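Long-range contact in 450aa long hypothetical fmu protein (Pyrococcus horikoshii, PDB 2YXL), which probably methylates cytosine at carbon 5 in RNA, using S-adenosyl-L-methionine as methyl donor: residues I361-L372 and F393-F404. Residues are numbered along the deposited sequence; the frame is centred on the assembly and turned at random.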
# COMPACT_ATOMS: atom_id res chain seq x y z
N ILE A 361 7.55 -5.62 14.35
CA ILE A 361 7.46 -6.83 13.53
C ILE A 361 6.93 -8.00 14.38
O ILE A 361 6.06 -8.75 13.94
CB ILE A 361 8.82 -7.21 12.88
CG1 ILE A 361 9.20 -6.19 11.80
CG2 ILE A 361 8.77 -8.62 12.28
CD1 ILE A 361 10.66 -6.25 11.37
N ASN A 362 7.45 -8.11 15.60
CA ASN A 362 7.06 -9.19 16.51
C ASN A 362 5.65 -9.00 17.07
O ASN A 362 4.95 -9.98 17.35
CB ASN A 362 8.08 -9.32 17.65
CG ASN A 362 9.48 -9.66 17.14
OD1 ASN A 362 10.47 -9.36 17.80
ND2 ASN A 362 9.56 -10.30 15.97
N GLU A 363 5.25 -7.74 17.22
CA GLU A 363 3.90 -7.38 17.66
C GLU A 363 2.85 -7.84 16.64
O GLU A 363 1.81 -8.38 17.02
CB GLU A 363 3.81 -5.87 17.86
CG GLU A 363 2.61 -5.38 18.65
CD GLU A 363 2.65 -3.89 18.91
OE1 GLU A 363 2.71 -3.49 20.09
OE2 GLU A 363 2.63 -3.11 17.93
N MET A 364 3.14 -7.62 15.36
CA MET A 364 2.29 -8.11 14.27
C MET A 364 2.33 -9.64 14.18
O MET A 364 1.31 -10.28 13.93
CB MET A 364 2.72 -7.50 12.93
CG MET A 364 2.17 -6.10 12.64
SD MET A 364 0.40 -6.09 12.26
CE MET A 364 -0.29 -5.59 13.85
N SER A 365 3.52 -10.20 14.41
CA SER A 365 3.72 -11.65 14.37
C SER A 365 2.84 -12.40 15.38
O SER A 365 2.29 -13.46 15.06
CB SER A 365 5.20 -11.99 14.58
OG SER A 365 5.44 -13.37 14.37
N GLN A 366 2.71 -11.85 16.59
CA GLN A 366 1.86 -12.44 17.63
C GLN A 366 0.38 -12.36 17.27
O GLN A 366 -0.37 -13.32 17.52
CB GLN A 366 2.13 -11.79 19.01
CG GLN A 366 1.50 -12.55 20.19
CD GLN A 366 1.74 -11.87 21.54
OE1 GLN A 366 2.23 -12.50 22.48
NE2 GLN A 366 1.38 -10.60 21.65
N LEU A 367 -0.05 -11.24 16.70
CA LEU A 367 -1.44 -11.06 16.28
C LEU A 367 -1.83 -12.03 15.16
O LEU A 367 -2.95 -12.54 15.15
CB LEU A 367 -1.72 -9.61 15.85
CG LEU A 367 -3.13 -9.24 15.37
CD1 LEU A 367 -4.21 -9.53 16.42
CD2 LEU A 367 -3.20 -7.79 14.92
N GLN A 368 -0.90 -12.27 14.24
CA GLN A 368 -1.11 -13.22 13.15
C GLN A 368 -1.29 -14.64 13.67
O GLN A 368 -2.15 -15.38 13.18
CB GLN A 368 0.05 -13.15 12.15
CG GLN A 368 0.10 -11.83 11.35
CD GLN A 368 1.50 -11.43 10.93
OE1 GLN A 368 2.45 -12.21 11.00
NE2 GLN A 368 1.64 -10.19 10.48
N ARG A 369 -0.50 -15.01 14.68
CA ARG A 369 -0.58 -16.34 15.30
C ARG A 369 -1.92 -16.60 15.98
O ARG A 369 -2.46 -17.70 15.87
CB ARG A 369 0.57 -16.56 16.29
CG ARG A 369 1.93 -16.72 15.63
CD ARG A 369 2.97 -17.15 16.66
NE ARG A 369 4.34 -16.82 16.24
CZ ARG A 369 5.43 -17.07 16.96
NH1 ARG A 369 6.62 -16.73 16.49
NH2 ARG A 369 5.33 -17.67 18.14
N GLU A 370 -2.46 -15.60 16.67
CA GLU A 370 -3.75 -15.76 17.37
C GLU A 370 -4.95 -15.66 16.42
O GLU A 370 -6.02 -16.20 16.72
CB GLU A 370 -3.88 -14.83 18.59
CG GLU A 370 -3.85 -13.33 18.29
CD GLU A 370 -3.59 -12.49 19.52
OE1 GLU A 370 -2.89 -12.96 20.44
OE2 GLU A 370 -4.07 -11.33 19.57
N LEU A 371 -4.77 -14.99 15.29
CA LEU A 371 -5.76 -15.04 14.21
C LEU A 371 -5.67 -16.40 13.50
O LEU A 371 -6.69 -16.97 13.12
CB LEU A 371 -5.57 -13.89 13.22
CG LEU A 371 -5.84 -12.46 13.70
CD1 LEU A 371 -5.37 -11.47 12.65
CD2 LEU A 371 -7.31 -12.24 14.03
N LEU A 372 -4.44 -16.89 13.37
CA LEU A 372 -4.16 -18.19 12.75
C LEU A 372 -4.77 -19.34 13.54
O LEU A 372 -5.30 -20.29 12.96
CB LEU A 372 -2.64 -18.37 12.61
CG LEU A 372 -2.02 -19.15 11.46
CD1 LEU A 372 -2.73 -18.92 10.13
CD2 LEU A 372 -0.54 -18.79 11.36
N PHE A 393 9.12 -10.17 5.55
CA PHE A 393 9.82 -10.68 6.72
C PHE A 393 9.46 -12.13 7.03
O PHE A 393 8.28 -12.50 7.03
CB PHE A 393 9.56 -9.81 7.95
CG PHE A 393 9.98 -8.37 7.78
CD1 PHE A 393 9.10 -7.34 8.06
CD2 PHE A 393 11.27 -8.05 7.34
CE1 PHE A 393 9.48 -6.00 7.92
CE2 PHE A 393 11.66 -6.72 7.19
CZ PHE A 393 10.77 -5.70 7.48
N LYS A 394 10.47 -12.94 7.31
CA LYS A 394 10.28 -14.34 7.68
C LYS A 394 9.46 -14.49 8.96
O LYS A 394 8.68 -15.42 9.09
CB LYS A 394 11.63 -15.06 7.83
CG LYS A 394 12.34 -15.32 6.51
CD LYS A 394 13.78 -15.75 6.74
CE LYS A 394 14.55 -15.83 5.42
NZ LYS A 394 16.00 -16.07 5.64
N GLU A 395 9.65 -13.55 9.89
CA GLU A 395 8.94 -13.54 11.18
C GLU A 395 7.42 -13.56 11.05
O GLU A 395 6.73 -14.15 11.89
CB GLU A 395 9.36 -12.33 12.02
CG GLU A 395 10.52 -12.60 12.98
CD GLU A 395 11.86 -12.84 12.28
OE1 GLU A 395 12.74 -13.46 12.91
OE2 GLU A 395 12.03 -12.41 11.12
N GLU A 396 6.90 -12.91 10.01
CA GLU A 396 5.46 -12.83 9.78
C GLU A 396 4.98 -13.96 8.87
O GLU A 396 3.77 -14.20 8.77
CB GLU A 396 5.11 -11.49 9.14
CG GLU A 396 5.15 -10.32 10.10
CD GLU A 396 5.11 -9.00 9.38
OE1 GLU A 396 4.00 -8.46 9.20
OE2 GLU A 396 6.18 -8.50 8.98
N ASN A 397 5.92 -14.64 8.23
CA ASN A 397 5.62 -15.59 7.18
C ASN A 397 6.01 -17.03 7.50
O ASN A 397 5.23 -17.76 8.13
CB ASN A 397 6.25 -15.13 5.86
CG ASN A 397 5.72 -13.78 5.40
OD1 ASN A 397 6.45 -12.99 4.81
ND2 ASN A 397 4.44 -13.51 5.66
N GLU A 398 7.20 -17.44 7.07
CA GLU A 398 7.67 -18.82 7.23
C GLU A 398 7.75 -19.26 8.69
O GLU A 398 7.47 -20.42 9.02
CB GLU A 398 9.03 -19.02 6.55
CG GLU A 398 8.97 -19.10 5.02
CD GLU A 398 9.06 -17.74 4.33
OE1 GLU A 398 9.20 -17.72 3.09
OE2 GLU A 398 8.99 -16.70 5.01
N LYS A 399 8.13 -18.33 9.56
CA LYS A 399 8.19 -18.56 11.01
C LYS A 399 6.81 -18.86 11.59
O LYS A 399 6.65 -19.78 12.39
CB LYS A 399 8.83 -17.35 11.70
CG LYS A 399 8.94 -17.44 13.21
CD LYS A 399 9.34 -16.09 13.78
CE LYS A 399 9.78 -16.18 15.22
NZ LYS A 399 10.48 -14.93 15.64
N ASN A 400 5.81 -18.08 11.17
CA ASN A 400 4.43 -18.25 11.62
C ASN A 400 3.77 -19.54 11.13
O ASN A 400 2.83 -20.04 11.76
CB ASN A 400 3.58 -17.04 11.24
CG ASN A 400 3.70 -15.90 12.24
OD1 ASN A 400 4.33 -16.03 13.29
ND2 ASN A 400 3.08 -14.77 11.91
N ILE A 401 4.24 -20.06 10.00
CA ILE A 401 3.71 -21.31 9.44
C ILE A 401 4.36 -22.53 10.08
O ILE A 401 3.68 -23.51 10.39
CB ILE A 401 3.81 -21.34 7.88
CG1 ILE A 401 3.01 -20.18 7.26
CG2 ILE A 401 3.33 -22.68 7.31
CD1 ILE A 401 1.56 -20.07 7.74
N ARG A 402 5.68 -22.47 10.30
CA ARG A 402 6.40 -23.53 11.01
C ARG A 402 5.83 -23.73 12.42
O ARG A 402 5.73 -24.87 12.89
CB ARG A 402 7.90 -23.22 11.09
CG ARG A 402 8.66 -23.54 9.82
CD ARG A 402 10.16 -23.57 10.08
NE ARG A 402 10.93 -23.52 8.84
CZ ARG A 402 11.31 -22.40 8.22
NH1 ARG A 402 12.00 -22.47 7.09
NH2 ARG A 402 10.98 -21.22 8.72
N TRP A 403 5.47 -22.63 13.07
CA TRP A 403 4.79 -22.67 14.36
C TRP A 403 3.43 -23.34 14.24
O TRP A 403 3.07 -24.18 15.07
CB TRP A 403 4.64 -21.26 14.94
CG TRP A 403 3.77 -21.21 16.17
CD1 TRP A 403 4.15 -21.46 17.46
CD2 TRP A 403 2.37 -20.91 16.21
NE1 TRP A 403 3.07 -21.32 18.30
CE2 TRP A 403 1.97 -20.99 17.57
CE3 TRP A 403 1.41 -20.58 15.24
CZ2 TRP A 403 0.65 -20.75 17.98
CZ3 TRP A 403 0.10 -20.34 15.65
CH2 TRP A 403 -0.27 -20.43 17.01
N PHE A 404 2.68 -22.96 13.21
CA PHE A 404 1.33 -23.48 12.97
C PHE A 404 1.34 -24.99 12.73
O PHE A 404 0.47 -25.70 13.23
CB PHE A 404 0.68 -22.75 11.79
CG PHE A 404 -0.78 -23.07 11.60
CD1 PHE A 404 -1.18 -24.02 10.67
CD2 PHE A 404 -1.74 -22.42 12.36
CE1 PHE A 404 -2.53 -24.31 10.50
CE2 PHE A 404 -3.10 -22.71 12.19
CZ PHE A 404 -3.49 -23.66 11.26
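Arg369 lies across Trp403 and at the same time reaches the amide of Asn400. Its CD makes a CH-pi contact over the face of the six-membered ring, 4.0 Å from the centroid, and the guanidinium continues over the five-membered ring in a cation-pi contact. The chain gets there with CG beside the backbone N (chi1 -70°) and then runs extended to NE, which donates to Asn400 OD1 over 3.1 Å, close to the guanidinium plane; the two flat groups stand 89° apart. With an alanine here the indole face would probably lose its cover and Asn400 OD1 its NE donor.

Further toward the start of 361-372, Ser365 OG gives its proton to Glu395 O (2.9 Å), approaching from above the carbonyl plane. Gln368 NE2 meets the anti lone pair of Glu396 OE1 at 3.2 Å, amide and carboxylate nearly coplanar. Apolar contacts finish both ends: Ile361 CD1 lies over a face of the Phe393 ring, 3.8 Å from its centroid, and Leu372 packs its CG and CD2 against Phe404.

Second-shell bonds hold this polar middle in place. Gln368 NE2 also donates to Pro339 O, while Glu396 OE2 is bonded to Ser391 and Thr341; the Glu396 side chain lies about 8 Å from that of the predicted nucleophile Cys390.

Helices 361-376 and 398-407, whose segments here cross at -37°, flank strand 383-389 in the sequence, and Leu372 and Phe404 both touch that strand. Leu367 and Leu371 contact sinefungin. This is helix packing beside the central sheet of a Rossmann-like class I methyltransferase domain.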